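Local coordinates for holo-[acyl-carrier-protein] synthase (Thermotoga maritima, PDB 5XUM) that is a holo-[acyl-carrier-protein] synthase of the 4'-phosphopantetheinyl transferase superfamily, with a mixed alpha-and-beta fold, and occurs here in an assembly of three protein chains, at residues E26-L31 / A43-L48; K54-G59 / K83-F88; V129-R132 / W137-E140; L143-L148 / V160-I165. All blocks are in the same frame, centred on the assembly; numbering follows the deposited sequence.

Interaction 1. Residues E26-L31 / A43-L48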
loop_
_atom_site.group_PDB
_atom_site.type_symbol
_atom_site.label_atom_id
_atom_site.label_comp_id
_atom_site.label_asym_id
_atom_site.label_seq_id
_atom_site.Cartn_x
_atom_site.Cartn_y
_atom_site.Cartn_z
ATOM N N GLU A 26 4.845 -3.491 27.497
ATOM C CA GLU A 26 4.797 -2.639 28.693
ATOM C C GLU A 26 4.262 -1.230 28.429
ATOM O O GLU A 26 3.448 -0.720 29.201
ATOM C CB GLU A 26 6.167 -2.572 29.380
ATOM C CG GLU A 26 6.595 -3.869 30.053
ATOM C CD GLU A 26 5.616 -4.339 31.114
ATOM O OE1 GLU A 26 5.045 -5.439 30.951
ATOM O OE2 GLU A 26 5.407 -3.606 32.105
ATOM N N SER A 27 4.716 -0.610 27.341
ATOM C CA SER A 27 4.268 0.734 26.973
ATOM C C SER A 27 2.813 0.746 26.494
ATOM O O SER A 27 2.107 1.740 26.675
ATOM C CB SER A 27 5.190 1.343 25.916
ATOM O OG SER A 27 6.490 1.551 26.437
ATOM N N GLU A 28 2.375 -0.359 25.891
ATOM C CA GLU A 28 0.977 -0.517 25.479
ATOM C C GLU A 28 0.051 -0.654 26.688
ATOM O O GLU A 28 -1.087 -0.183 26.653
ATOM C CB GLU A 28 0.810 -1.721 24.548
ATOM C CG GLU A 28 1.359 -1.510 23.145
ATOM C CD GLU A 28 1.225 -2.741 22.265
ATOM O OE1 GLU A 28 1.537 -3.859 22.737
ATOM O OE2 GLU A 28 0.819 -2.589 21.092
ATOM N N LYS A 29 0.546 -1.299 27.745
ATOM C CA LYS A 29 -0.194 -1.448 29.006
ATOM C C LYS A 29 -0.455 -0.100 29.674
ATOM O O LYS A 29 -1.545 0.132 30.201
ATOM C CB LYS A 29 0.550 -2.375 29.972
ATOM C CG LYS A 29 0.453 -3.852 29.622
ATOM C CD LYS A 29 1.343 -4.687 30.528
ATOM C CE LYS A 29 1.295 -6.156 30.142
ATOM N NZ LYS A 29 2.239 -6.973 30.955
ATOM N N ARG A 30 0.547 0.779 29.647
ATOM C CA ARG A 30 0.412 2.147 30.154
ATOM C C ARG A 30 -0.608 2.952 29.346
ATOM O O ARG A 30 -1.355 3.758 29.904
ATOM C CB ARG A 30 1.766 2.862 30.155
ATOM C CG ARG A 30 2.646 2.537 31.353
ATOM C CD ARG A 30 4.002 3.216 31.243
ATOM N NE ARG A 30 4.925 2.466 30.391
ATOM C CZ ARG A 30 6.071 2.945 29.911
ATOM N NH1 ARG A 30 6.451 4.188 30.183
ATOM N NH2 ARG A 30 6.839 2.178 29.148
ATOM N N LEU A 31 -0.629 2.724 28.034
ATOM C CA LEU A 31 -1.596 3.361 27.143
ATOM C C LEU A 31 -2.995 2.768 27.339
ATOM O O LEU A 31 -3.996 3.484 27.261
ATOM C CB LEU A 31 -1.140 3.224 25.684
ATOM C CG LEU A 31 -1.878 3.974 24.570
ATOM C CD1 LEU A 31 -1.765 5.485 24.729
ATOM C CD2 LEU A 31 -1.339 3.541 23.215
ATOM N N ALA A 43 -8.722 -5.277 20.903
ATOM C CA ALA A 43 -9.084 -5.781 19.586
ATOM C C ALA A 43 -8.231 -5.122 18.496
ATOM O O ALA A 43 -7.716 -5.803 17.607
ATOM C CB ALA A 43 -10.568 -5.558 19.327
ATOM N N GLY A 44 -8.071 -3.803 18.591
ATOM C CA GLY A 44 -7.272 -3.036 17.640
ATOM C C GLY A 44 -5.799 -3.415 17.633
ATOM O O GLY A 44 -5.193 -3.541 16.568
ATOM N N ARG A 45 -5.226 -3.599 18.821
ATOM C CA ARG A 45 -3.820 -3.987 18.952
ATOM C C ARG A 45 -3.563 -5.414 18.482
ATOM O O ARG A 45 -2.514 -5.694 17.904
ATOM C CB ARG A 45 -3.312 -3.785 20.387
ATOM C CG ARG A 45 -2.498 -2.513 20.587
ATOM C CD ARG A 45 -3.268 -1.271 20.165
ATOM N NE ARG A 45 -2.430 -0.077 20.125
ATOM C CZ ARG A 45 -2.823 1.096 19.636
ATOM N NH1 ARG A 45 -4.046 1.242 19.137
ATOM N NH2 ARG A 45 -1.990 2.128 19.644
ATOM N N PHE A 46 -4.523 -6.304 18.726
ATOM C CA PHE A 46 -4.446 -7.671 18.215
ATOM C C PHE A 46 -4.447 -7.666 16.687
ATOM O O PHE A 46 -3.637 -8.354 16.060
ATOM C CB PHE A 46 -5.605 -8.525 18.741
ATOM C CG PHE A 46 -5.343 -10.006 18.674
ATOM C CD1 PHE A 46 -5.601 -10.725 17.511
ATOM C CD2 PHE A 46 -4.830 -10.681 19.775
ATOM C CE1 PHE A 46 -5.353 -12.089 17.448
ATOM C CE2 PHE A 46 -4.582 -12.045 19.720
ATOM C CZ PHE A 46 -4.843 -12.748 18.554
ATOM N N ALA A 47 -5.354 -6.881 16.105
ATOM C CA ALA A 47 -5.478 -6.763 14.654
ATOM C C ALA A 47 -4.221 -6.166 14.014
ATOM O O ALA A 47 -3.769 -6.647 12.979
ATOM C CB ALA A 47 -6.714 -5.950 14.285
ATOM N N LEU A 48 -3.663 -5.127 14.635
ATOM C CA LEU A 48 -2.430 -4.497 14.147
ATOM C C LEU A 48 -1.232 -5.449 14.169
ATOM O O LEU A 48 -0.447 -5.487 13.217
ATOM C CB LEU A 48 -2.118 -3.217 14.934
ATOM C CG LEU A 48 -2.919 -1.968 14.548
ATOM C CD1 LEU A 48 -2.893 -0.929 15.662
ATOM C CD2 LEU A 48 -2.413 -1.376 13.237
#
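Glu28 and Leu31 meet Arg45 in a small, buried helix-to-helix contact between two consecutive helices, 26-34 and 38-56, which stand well apart: Glu28 CA and Arg45 CA, the nearest pair, are 8.8 Å from each other. Long side chains are therefore needed to span the gap. Glu28 reaches out with its chain extended beyond CG and rests OE2 on the aliphatic part of Arg45, 3.4 Å from Arg45 CG. Glu28 OE2 lies 4.2 Å from Arg45 NE, too far for a salt bridge, and the carboxylate and guanidinium planes are turned 55° apart. Arg45 bends at chi2 (56°), and its NH2 ends 3.9 Å from Leu31 CD2, one methyl branch of a side chain running at about a right angle to it. The polar ends are satisfied by strand 68-73: Phe70 N donates to Glu28 OE2 and Arg45 NH2 donates to Phe70 O, while Lys49 forms a salt bridge with Glu28 OE1. An acid and a base suit these places because one supplies an acceptor and the other a donor to the same backbone residue. Both helices thus pack on strand 68-73, outermost within this chain in a mixed sheet: alpha-and-beta packing tied through Phe70 N and O.

Interaction 2. Residues K54-G59 / K83-F88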
loop_
_atom_site.group_PDB
_atom_site.type_symbol
_atom_site.label_atom_id
_atom_site.label_comp_id
_atom_site.label_asym_id
_atom_site.label_seq_id
_atom_site.Cartn_x
_atom_site.Cartn_y
_atom_site.Cartn_z
ATOM N N LYS A 54 1.632 -10.710 9.157
ATOM C CA LYS A 54 1.230 -11.038 7.785
ATOM C C LYS A 54 2.103 -10.308 6.762
ATOM O O LYS A 54 2.473 -10.880 5.734
ATOM C CB LYS A 54 -0.245 -10.698 7.538
ATOM C CG LYS A 54 -1.245 -11.678 8.138
ATOM C CD LYS A 54 -2.618 -11.469 7.519
ATOM C CE LYS A 54 -3.656 -12.426 8.080
ATOM N NZ LYS A 54 -4.253 -11.904 9.337
ATOM N N ALA A 55 2.419 -9.046 7.052
ATOM C CA ALA A 55 3.282 -8.225 6.195
ATOM C C ALA A 55 4.724 -8.750 6.102
ATOM O O ALA A 55 5.383 -8.576 5.076
ATOM C CB ALA A 55 3.264 -6.774 6.660
ATOM N N LEU A 56 5.200 -9.386 7.172
ATOM C CA LEU A 56 6.533 -10.001 7.194
ATOM C C LEU A 56 6.643 -11.214 6.269
ATOM O O LEU A 56 7.684 -11.433 5.647
ATOM C CB LEU A 56 6.935 -10.396 8.621
ATOM C CG LEU A 56 7.249 -9.293 9.638
ATOM C CD1 LEU A 56 7.608 -9.912 10.984
ATOM C CD2 LEU A 56 8.366 -8.374 9.156
ATOM N N GLY A 57 5.573 -12.000 6.191
ATOM C CA GLY A 57 5.521 -13.153 5.293
ATOM C C GLY A 57 5.892 -14.472 5.943
ATOM O O GLY A 57 5.368 -15.523 5.568
ATOM N N THR A 58 6.800 -14.416 6.915
ATOM C CA THR A 58 7.255 -15.610 7.628
ATOM C C THR A 58 6.377 -15.922 8.842
ATOM O O THR A 58 6.470 -17.006 9.423
ATOM C CB THR A 58 8.726 -15.479 8.078
ATOM O OG1 THR A 58 8.901 -14.258 8.807
ATOM C CG2 THR A 58 9.664 -15.486 6.872
ATOM N N GLY A 59 5.520 -14.969 9.210
ATOM C CA GLY A 59 4.650 -15.100 10.377
ATOM C C GLY A 59 5.433 -15.004 11.673
ATOM O O GLY A 59 6.419 -14.269 11.758
ATOM N N LYS A 83 12.633 -6.179 18.572
ATOM C CA LYS A 83 13.403 -7.244 17.944
ATOM C C LYS A 83 13.663 -6.855 16.488
ATOM O O LYS A 83 13.009 -5.954 15.960
ATOM C CB LYS A 83 12.615 -8.558 18.021
ATOM C CG LYS A 83 13.464 -9.818 17.964
ATOM C CD LYS A 83 12.651 -11.071 18.248
ATOM C CE LYS A 83 12.571 -11.376 19.738
ATOM N NZ LYS A 83 11.924 -12.694 19.995
ATOM N N ASP A 84 14.628 -7.514 15.851
ATOM C CA ASP A 84 14.859 -7.340 14.420
ATOM C C ASP A 84 13.944 -8.262 13.617
ATOM O O ASP A 84 14.006 -9.487 13.755
ATOM C CB ASP A 84 16.329 -7.594 14.064
ATOM C CG ASP A 84 17.229 -6.416 14.408
ATOM O OD1 ASP A 84 16.728 -5.274 14.487
ATOM O OD2 ASP A 84 18.448 -6.632 14.587
ATOM N N PHE A 85 13.089 -7.661 12.792
ATOM C CA PHE A 85 12.154 -8.409 11.952
ATOM C C PHE A 85 12.520 -8.333 10.468
ATOM O O PHE A 85 12.056 -9.144 9.667
ATOM C CB PHE A 85 10.718 -7.913 12.162
ATOM C CG PHE A 85 10.211 -8.081 13.569
ATOM C CD1 PHE A 85 9.779 -9.321 14.026
ATOM C CD2 PHE A 85 10.156 -6.994 14.436
ATOM C CE1 PHE A 85 9.308 -9.475 15.321
ATOM C CE2 PHE A 85 9.686 -7.142 15.733
ATOM C CZ PHE A 85 9.265 -8.386 16.177
ATOM N N GLY A 86 13.349 -7.354 10.113
ATOM C CA GLY A 86 13.778 -7.142 8.728
ATOM C C GLY A 86 14.500 -5.820 8.569
ATOM O O GLY A 86 14.810 -5.152 9.562
ATOM N N PHE A 87 14.772 -5.429 7.326
ATOM C CA PHE A 87 15.467 -4.166 7.065
ATOM C C PHE A 87 14.563 -3.052 6.525
ATOM O O PHE A 87 15.052 -2.024 6.048
ATOM C CB PHE A 87 16.716 -4.371 6.187
ATOM C CG PHE A 87 16.419 -4.803 4.776
ATOM C CD1 PHE A 87 16.457 -3.883 3.732
ATOM C CD2 PHE A 87 16.126 -6.133 4.485
ATOM C CE1 PHE A 87 16.191 -4.276 2.428
ATOM C CE2 PHE A 87 15.859 -6.533 3.183
ATOM C CZ PHE A 87 15.893 -5.604 2.153
ATOM N N PHE A 88 13.248 -3.254 6.604
ATOM C CA PHE A 88 12.306 -2.181 6.296
ATOM C C PHE A 88 12.557 -1.035 7.273
ATOM O O PHE A 88 12.827 -1.271 8.452
ATOM C CB PHE A 88 10.847 -2.670 6.372
ATOM C CG PHE A 88 10.453 -3.227 7.716
ATOM C CD1 PHE A 88 10.612 -4.581 7.998
ATOM C CD2 PHE A 88 9.916 -2.400 8.699
ATOM C CE1 PHE A 88 10.256 -5.096 9.237
ATOM C CE2 PHE A 88 9.562 -2.908 9.943
ATOM C CZ PHE A 88 9.729 -4.258 10.211
#
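Leu56 pushes its two methyl branches against Phe85 and Phe88, at the point where helix 38-56 ends and meets the loop between strands 76-81 and 90-97. The motif is a helix C-terminus closed by glycine: Gly57 leaves the helix with positive phi (95°), a conformation in which a CB would press on the carbonyl O of Leu56, and a weak bond runs from Gly57 N back to Lys54 O. Leu56, the final helical residue, has CG anti to its carbonyl carbon (chi1 -70°), which carries the branched end out to the loop. A leucine fits because its forked tip can serve two rings at once. CD1 goes to Phe85, 3.8 Å from Phe85 CD1, and also lies against Phe85 CB. Phe88 approaches from another direction, its side chain at about a right angle to that of Leu56, with CG placed between backbone N and carbonyl carbon (chi1 59°). Gly86, which follows Phe85, has no side chain, and this leaves room for the Phe88 ring. Farther out, Phe52 and His63 make edge-to-face contacts with Phe85, and Leu107 of strand 100-108 touches both Leu56 and Phe88. The second branch, Leu56 CD2, lies 3.8 Å from Phe88 CE1 and equally 3.8 Å from Phe85 O.

Interaction 3. Residues V129-R132 / W137-E140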
loop_
_atom_site.group_PDB
_atom_site.type_symbol
_atom_site.label_atom_id
_atom_site.label_comp_id
_atom_site.label_asym_id
_atom_site.label_seq_id
_atom_site.Cartn_x
_atom_site.Cartn_y
_atom_site.Cartn_z
ATOM N N VAL A 129 27.214 7.527 2.937
ATOM C CA VAL A 129 26.728 8.731 3.615
ATOM C C VAL A 129 26.114 9.685 2.591
ATOM O O VAL A 129 26.732 9.989 1.569
ATOM C CB VAL A 129 27.856 9.426 4.418
ATOM C CG1 VAL A 129 27.386 10.752 5.000
ATOM C CG2 VAL A 129 28.358 8.515 5.531
ATOM N N LEU A 130 24.900 10.151 2.873
ATOM C CA LEU A 130 24.118 10.925 1.904
ATOM C C LEU A 130 24.060 12.425 2.200
ATOM O O LEU A 130 24.423 13.239 1.349
ATOM C CB LEU A 130 22.700 10.352 1.775
ATOM C CG LEU A 130 22.551 8.939 1.199
ATOM C CD1 LEU A 130 21.185 8.365 1.549
ATOM C CD2 LEU A 130 22.779 8.920 -0.308
ATOM N N GLU A 131 23.599 12.781 3.398
ATOM C CA GLU A 131 23.408 14.183 3.779
ATOM C C GLU A 131 23.705 14.443 5.252
ATOM O O GLU A 131 23.676 13.525 6.076
ATOM C CB GLU A 131 21.978 14.641 3.460
ATOM C CG GLU A 131 21.779 15.171 2.048
ATOM C CD GLU A 131 20.386 15.729 1.812
ATOM O OE1 GLU A 131 19.798 16.309 2.752
ATOM O OE2 GLU A 131 19.879 15.596 0.678
ATOM N N ARG A 132 23.986 15.705 5.567
ATOM C CA ARG A 132 24.180 16.155 6.941
ATOM C C ARG A 132 23.029 17.072 7.353
ATOM O O ARG A 132 22.637 17.967 6.601
ATOM C CB ARG A 132 25.532 16.873 7.088
ATOM C CG ARG A 132 25.778 17.546 8.436
ATOM C CD ARG A 132 26.018 16.544 9.556
ATOM N NE ARG A 132 25.818 17.146 10.875
ATOM C CZ ARG A 132 25.914 16.493 12.032
ATOM N NH1 ARG A 132 25.708 17.138 13.170
ATOM N NH2 ARG A 132 26.216 15.201 12.061
ATOM N N TRP A 137 23.962 12.519 10.652
ATOM C CA TRP A 137 24.273 12.060 9.300
ATOM C C TRP A 137 23.212 11.129 8.784
ATOM O O TRP A 137 22.780 10.214 9.494
ATOM C CB TRP A 137 25.624 11.355 9.275
ATOM C CG TRP A 137 26.790 12.245 9.633
ATOM C CD1 TRP A 137 27.417 12.371 10.870
ATOM C CD2 TRP A 137 27.513 13.169 8.746
ATOM N NE1 TRP A 137 28.444 13.280 10.812
ATOM C CE2 TRP A 137 28.556 13.796 9.568
ATOM C CE3 TRP A 137 27.403 13.527 7.405
ATOM C CZ2 TRP A 137 29.436 14.733 9.048
ATOM C CZ3 TRP A 137 28.300 14.474 6.892
ATOM C CH2 TRP A 137 29.289 15.062 7.696
ATOM N N GLU A 138 22.779 11.355 7.545
ATOM C CA GLU A 138 21.859 10.441 6.875
ATOM C C GLU A 138 22.659 9.394 6.109
ATOM O O GLU A 138 23.492 9.733 5.265
ATOM C CB GLU A 138 20.905 11.189 5.933
ATOM C CG GLU A 138 19.780 10.316 5.382
ATOM C CD GLU A 138 18.944 10.994 4.307
ATOM O OE1 GLU A 138 18.098 10.302 3.700
ATOM O OE2 GLU A 138 19.121 12.208 4.060
ATOM N N ILE A 139 22.411 8.126 6.420
ATOM C CA ILE A 139 23.114 7.017 5.777
ATOM C C ILE A 139 22.142 6.065 5.083
ATOM O O ILE A 139 20.955 6.016 5.422
ATOM C CB ILE A 139 23.995 6.222 6.779
ATOM C CG1 ILE A 139 23.141 5.596 7.894
ATOM C CG2 ILE A 139 25.100 7.109 7.353
ATOM C CD1 ILE A 139 23.813 4.455 8.630
ATOM N N GLU A 140 22.649 5.331 4.097
ATOM C CA GLU A 140 21.926 4.199 3.537
ATOM C C GLU A 140 22.540 2.913 4.073
ATOM O O GLU A 140 23.751 2.705 3.974
ATOM C CB GLU A 140 21.941 4.228 2.000
ATOM C CG GLU A 140 21.542 2.919 1.311
ATOM C CD GLU A 140 20.147 2.410 1.672
ATOM O OE1 GLU A 140 19.345 3.155 2.273
ATOM O OE2 GLU A 140 19.846 1.241 1.348
#
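Arg132 lies across one face of the Trp137 indole, the two side chains crossing at about a right angle. Its CD methylene sits almost centrally over the six-membered ring, 3.7 Å from the centroid, in a CH-pi contact. The guanidinium continues over the five-membered ring, with CZ 4.5 Å from that centroid, as a cation-pi pair. The guanidinium is not stacked flat but is tilted 64° to the indole; NH2 approaches Trp137 NE1 to 3.2 Å, yet both are donors, so no hydrogen bond joins them. A bend at chi2 (71°) folds the arginine over the ring. On the same face of the sheet Val129 adds two methyl contacts, CG1 at 3.7 Å from Trp137 CE3 and CG2 at 4.0 Å from Ile139 CG2; beta-branched residues suit a strand and fill this side.

Behind this first shell, the strands run antiparallel and are tied by two backbone bonds, Leu130 N to Glu138 O and Glu138 N to Glu131 O, each 2.8 Å. Two residues of one strand, Leu130 and Glu131, stand opposite the single Glu138 of the other, the classic beta bulge. On the other face Glu131 OE1 and Glu138 OE2 lie 4.4 Å apart, like charges whose repulsion the N-H of Asp113, bonded to Glu138 OE1, probably offsets in part.

Farther out, Glu117 forms a salt bridge with Arg132 NH2 and so helps hold the guanidinium over the indole. Strand 137-140 of this hairpin is flanked by strand 114-117, bonded through Trp137 and Ile139, while helix 120-126 meets the indole through Glu120, Leu123 and Arg124.

Interaction 4. Residues L143-L148 / V160-I165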
loop_
_atom_site.group_PDB
_atom_site.type_symbol
_atom_site.label_atom_id
_atom_site.label_comp_id
_atom_site.label_asym_id
_atom_site.label_seq_id
_atom_site.Cartn_x
_atom_site.Cartn_y
_atom_site.Cartn_z
ATOM N N LEU A 143 21.146 -2.810 7.209
ATOM C CA LEU A 143 21.255 -3.412 8.532
ATOM C C LEU A 143 19.979 -3.174 9.335
ATOM O O LEU A 143 19.481 -2.047 9.381
ATOM C CB LEU A 143 22.473 -2.873 9.295
ATOM C CG LEU A 143 23.872 -3.270 8.804
ATOM C CD1 LEU A 143 24.942 -2.526 9.591
ATOM C CD2 LEU A 143 24.092 -4.775 8.888
ATOM N N PRO A 144 19.438 -4.243 9.954
ATOM C CA PRO A 144 18.279 -4.134 10.841
ATOM C C PRO A 144 18.599 -3.237 12.047
ATOM O O PRO A 144 19.765 -3.157 12.449
ATOM C CB PRO A 144 18.036 -5.584 11.279
ATOM C CG PRO A 144 18.655 -6.416 10.207
ATOM C CD PRO A 144 19.869 -5.644 9.790
ATOM N N PRO A 145 17.576 -2.563 12.613
ATOM C CA PRO A 145 17.784 -1.494 13.604
ATOM C C PRO A 145 18.612 -1.874 14.837
ATOM O O PRO A 145 19.454 -1.083 15.264
ATOM C CB PRO A 145 16.355 -1.092 14.010
ATOM C CG PRO A 145 15.471 -2.189 13.517
ATOM C CD PRO A 145 16.145 -2.736 12.298
ATOM N N PHE A 146 18.381 -3.058 15.398
ATOM C CA PHE A 146 19.120 -3.488 16.590
ATOM C C PHE A 146 20.554 -3.899 16.270
ATOM O O PHE A 146 21.458 -3.671 17.075
ATOM C CB PHE A 146 18.384 -4.605 17.330
ATOM C CG PHE A 146 17.187 -4.127 18.100
ATOM C CD1 PHE A 146 17.327 -3.640 19.395
ATOM C CD2 PHE A 146 15.919 -4.155 17.528
ATOM C CE1 PHE A 146 16.225 -3.195 20.108
ATOM C CE2 PHE A 146 14.816 -3.709 18.234
ATOM C CZ PHE A 146 14.967 -3.231 19.526
ATOM N N THR A 147 20.752 -4.498 15.097
ATOM C CA THR A 147 22.088 -4.818 14.600
ATOM C C THR A 147 22.884 -3.529 14.400
ATOM O O THR A 147 24.038 -3.432 14.830
ATOM C CB THR A 147 22.026 -5.623 13.283
ATOM O OG1 THR A 147 21.233 -6.799 13.481
ATOM C CG2 THR A 147 23.425 -6.038 12.821
ATOM N N LEU A 148 22.257 -2.541 13.764
ATOM C CA LEU A 148 22.874 -1.234 13.551
ATOM C C LEU A 148 23.159 -0.520 14.874
ATOM O O LEU A 148 24.242 0.036 15.060
ATOM C CB LEU A 148 22.000 -0.361 12.640
ATOM C CG LEU A 148 22.484 1.054 12.298
ATOM C CD1 LEU A 148 23.776 1.033 11.491
ATOM C CD2 LEU A 148 21.403 1.836 11.563
ATOM N N VAL A 160 20.043 7.874 15.713
ATOM C CA VAL A 160 19.101 8.946 16.038
ATOM C C VAL A 160 17.687 8.581 15.588
ATOM O O VAL A 160 16.751 8.601 16.390
ATOM C CB VAL A 160 19.532 10.299 15.423
ATOM C CG1 VAL A 160 18.564 11.406 15.819
ATOM C CG2 VAL A 160 20.949 10.662 15.859
ATOM N N ARG A 161 17.539 8.243 14.309
ATOM C CA ARG A 161 16.245 7.866 13.750
ATOM C C ARG A 161 16.404 6.763 12.711
ATOM O O ARG A 161 17.313 6.806 11.883
ATOM C CB ARG A 161 15.547 9.088 13.136
ATOM C CG ARG A 161 14.092 8.858 12.750
ATOM C CD ARG A 161 13.409 10.123 12.243
ATOM N NE ARG A 161 14.140 10.778 11.153
ATOM C CZ ARG A 161 14.056 10.442 9.867
ATOM N NH1 ARG A 161 13.274 9.444 9.471
ATOM N NH2 ARG A 161 14.766 11.109 8.967
ATOM N N TYR A 162 15.518 5.775 12.771
ATOM C CA TYR A 162 15.464 4.705 11.786
ATOM C C TYR A 162 14.124 4.785 11.052
ATOM O O TYR A 162 13.150 4.146 11.454
ATOM C CB TYR A 162 15.619 3.352 12.482
ATOM C CG TYR A 162 15.999 2.206 11.573
ATOM C CD1 TYR A 162 17.336 1.850 11.397
ATOM C CD2 TYR A 162 15.024 1.460 10.908
ATOM C CE1 TYR A 162 17.692 0.794 10.573
ATOM C CE2 TYR A 162 15.372 0.402 10.083
ATOM C CZ TYR A 162 16.708 0.076 9.919
ATOM O OH TYR A 162 17.061 -0.971 9.103
ATOM N N GLY A 163 14.079 5.583 9.986
ATOM C CA GLY A 163 12.839 5.820 9.242
ATOM C C GLY A 163 11.749 6.384 10.140
ATOM O O GLY A 163 11.962 7.395 10.801
ATOM N N ASN A 164 10.589 5.725 10.170
ATOM C CA ASN A 164 9.513 6.096 11.103
ATOM C C ASN A 164 9.257 5.024 12.174
ATOM O O ASN A 164 8.235 5.048 12.866
ATOM C CB ASN A 164 8.221 6.464 10.350
ATOM C CG ASN A 164 7.462 5.245 9.836
ATOM O OD1 ASN A 164 7.990 4.133 9.798
ATOM N ND2 ASN A 164 6.211 5.454 9.441
ATOM N N ILE A 165 10.199 4.090 12.297
ATOM C CA ILE A 165 10.124 2.995 13.262
ATOM C C ILE A 165 10.650 3.460 14.617
ATOM O O ILE A 165 11.670 4.148 14.684
ATOM C CB ILE A 165 10.984 1.782 12.817
ATOM C CG1 ILE A 165 10.830 1.493 11.317
ATOM C CG2 ILE A 165 10.666 0.543 13.649
ATOM C CD1 ILE A 165 9.462 1.002 10.889
#
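Tyr162 donates its phenol hydrogen to Leu143 O, with 2.7 Å between OH and O, and this is the tight centre of the contact. The donor is tilted 30° from the carbonyl plane. The ring is carried from its strand toward the start of helix 145-154 by a chi1 of -162°, with CG opposite the backbone N. There Pro145 covers one face of the phenol: its CB stands nearly centrally above the ring, 4.0 Å from the centroid and 6° off the ring normal, a CH-pi contact, and its CD comes within 3.7 Å of Tyr162 CZ. Proline's compact, rigid ring suits an aromatic face, and its side chain runs at about a right angle to the tyrosine. Leu148, one turn on, brings CD2 to the ring's edge, in its plane, 4.0 Å from Tyr162 CE1.

This is a helix N-terminus packed against strand 158-162, outermost within this chain in a four-stranded antiparallel sheet. Pro144 holds the N-cap position, and Pro145 suits the first turn, where a backbone N-H has no helical acceptor; Leu148 N bonds to Pro144 O.

The packing slackens away from the phenol. Leu143, partly exposed, carries its branched tip off from the strand, and Leu143 CB is 5.7 Å from Tyr162 OH. Beyond Tyr162 the chain makes a type II' turn to Ile165, with Gly163 at positive phi, and Ile165 CG2 stays 5.5 Å from Pro145 CG.

The four contacts follow one another along the chain, from the helical part of the fold to the C-terminal four-stranded sheet. Interactions 1 and 2 share helix 38-56, with centres about 19 Å apart, and do not touch. Interaction 2 touches interaction 4, centres about 14 Å apart: Asp84 OD1 and OD2 probably bond to Phe146 N and Thr147 OG1 at the start of helix 145-154, so the loop 83-88 links the two parts. Interactions 3 and 4 come one soon after the other in the chain, their centres about 13 Å apart, and both involve the four-stranded sheet. The centres of interactions 1 and 3 lie about 34 Å apart, on opposite sides of the chain's centre.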